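Local coordinates for protein glutamine synthetase (Helicobacter pylori, PDB 5ZLI) that belongs to the type I-beta glutamine synthetases, enzymes that pair a beta-Grasp domain with a larger catalytic domain and assemble from twelve chains, at residues F136-E141 and M278-S283. Sequence-based numbering, arbitrary orientation.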
# COMPACT_ATOMS: atom_id res chain seq x y z
N PHE B 136 10.58 34.97 -47.71
CA PHE B 136 11.03 34.53 -46.39
C PHE B 136 10.83 33.03 -46.24
O PHE B 136 9.77 32.50 -46.59
CB PHE B 136 10.26 35.18 -45.21
CG PHE B 136 10.65 36.58 -44.89
CD1 PHE B 136 10.28 37.63 -45.71
CD2 PHE B 136 11.39 36.86 -43.76
CE1 PHE B 136 10.65 38.92 -45.39
CE2 PHE B 136 11.76 38.15 -43.45
CZ PHE B 136 11.39 39.17 -44.26
N GLY B 137 11.80 32.39 -45.59
CA GLY B 137 11.76 30.96 -45.34
C GLY B 137 12.26 30.58 -43.96
O GLY B 137 13.47 30.58 -43.72
N ALA B 138 11.35 30.20 -43.07
CA ALA B 138 11.66 29.96 -41.67
C ALA B 138 11.87 28.47 -41.39
O ALA B 138 11.14 27.61 -41.91
CB ALA B 138 10.55 30.50 -40.76
N GLU B 139 12.87 28.16 -40.57
CA GLU B 139 13.06 26.83 -40.01
C GLU B 139 12.70 26.94 -38.53
O GLU B 139 13.49 27.49 -37.74
CB GLU B 139 14.50 26.37 -40.16
CG GLU B 139 15.15 26.58 -41.52
CD GLU B 139 16.68 26.43 -41.45
OE1 GLU B 139 17.20 26.19 -40.34
OE2 GLU B 139 17.37 26.59 -42.49
N ASN B 140 11.55 26.40 -38.13
CA ASN B 140 11.13 26.47 -36.72
C ASN B 140 11.46 25.14 -36.04
O ASN B 140 10.66 24.20 -36.06
CB ASN B 140 9.65 26.78 -36.55
CG ASN B 140 9.28 28.14 -37.05
OD1 ASN B 140 9.32 29.12 -36.29
ND2 ASN B 140 8.89 28.23 -38.32
N GLU B 141 12.63 25.09 -35.42
CA GLU B 141 12.96 23.97 -34.54
C GLU B 141 11.99 23.93 -33.37
O GLU B 141 11.55 24.97 -32.86
CB GLU B 141 14.42 24.07 -34.05
CG GLU B 141 15.45 24.15 -35.19
CD GLU B 141 16.92 24.31 -34.75
OE1 GLU B 141 17.16 24.89 -33.67
OE2 GLU B 141 17.83 23.95 -35.53
N MET B 278 14.38 30.09 -34.86
CA MET B 278 13.66 30.30 -36.10
C MET B 278 14.68 30.89 -37.06
O MET B 278 14.81 32.10 -37.21
CB MET B 278 12.41 31.20 -35.94
CG MET B 278 11.56 31.31 -37.21
SD MET B 278 10.11 32.40 -37.08
CE MET B 278 10.93 33.98 -36.83
N HIS B 279 15.48 30.00 -37.66
CA HIS B 279 16.42 30.36 -38.71
C HIS B 279 15.64 30.86 -39.92
O HIS B 279 14.94 30.10 -40.60
CB HIS B 279 17.30 29.15 -39.03
CG HIS B 279 18.11 28.68 -37.87
ND1 HIS B 279 18.50 29.53 -36.85
CD2 HIS B 279 18.55 27.45 -37.51
CE1 HIS B 279 19.18 28.85 -35.95
NE2 HIS B 279 19.21 27.59 -36.32
N THR B 280 15.73 32.16 -40.15
CA THR B 280 14.92 32.86 -41.15
C THR B 280 15.81 33.21 -42.34
O THR B 280 16.89 33.78 -42.17
CB THR B 280 14.27 34.10 -40.51
OG1 THR B 280 15.04 34.51 -39.39
CG2 THR B 280 12.91 33.78 -39.98
N HIS B 281 15.37 32.83 -43.53
CA HIS B 281 16.10 33.06 -44.77
C HIS B 281 15.41 34.16 -45.58
O HIS B 281 14.21 34.06 -45.85
CB HIS B 281 16.19 31.77 -45.60
CG HIS B 281 17.04 30.68 -45.00
ND1 HIS B 281 17.76 29.80 -45.79
CD2 HIS B 281 17.29 30.33 -43.72
CE1 HIS B 281 18.42 28.95 -45.01
NE2 HIS B 281 18.15 29.25 -43.75
N VAL B 282 16.17 35.20 -45.99
CA VAL B 282 15.56 36.28 -46.76
C VAL B 282 16.18 36.39 -48.16
O VAL B 282 17.36 36.12 -48.37
CB VAL B 282 15.68 37.65 -46.03
CG1 VAL B 282 15.07 37.58 -44.65
CG2 VAL B 282 17.13 38.06 -45.95
N SER B 283 15.35 36.76 -49.13
CA SER B 283 15.81 37.32 -50.40
C SER B 283 14.76 38.33 -50.83
O SER B 283 13.56 38.14 -50.58
CB SER B 283 16.00 36.30 -51.55
OG SER B 283 14.79 35.66 -52.00
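Gly137 and His281 face each other as a hydrogen-bonded antiparallel pair, Gly137 N to His281 O at 2.9 Å and His281 N to Gly137 O at 3.0 Å. Two residues along, Glu139 N reaches His279 O at 2.8 Å, and the return bond from His279 N to Glu139 O is weak. The strand axes run at 167°, antiparallel, and 4.5 Å apart at closest approach.

Glu139, His279 and His281 share one face. The Glu139 chain is extended beyond CG (chi2 165°), which carries its carboxylate across to both histidines. Glu139 OE1 arrives in the plane of the His279 ring, at its edge, with the carboxylate turned 82° from that ring; Glu139 OE2 lies 3.0 Å from His281 NE2. His281 NE2 makes a weak hydrogen bond to Glu367, while Glu230 brings a like charge close to Glu139, so acidic groups gather on this side of the sheet.

The other face is mostly apolar. Phe136 CE2 meets Val282 CG1 at 3.6 Å, the two side chains lying side by side, and Ala138 CB packs on Met278 CG at 3.8 Å. Asn140 OD1 lies beside Met278 and is hydrogen-bonded to Ser373.

Helices 238-258 and 377-393 pack against this apolar face, where Phe136 stacks on Phe381. Within the catalytic domain's mixed sheet, strand 278-286 is flanked by strands 133-145 and 366-368, and strand 133-145 pairs in turn with 228-237.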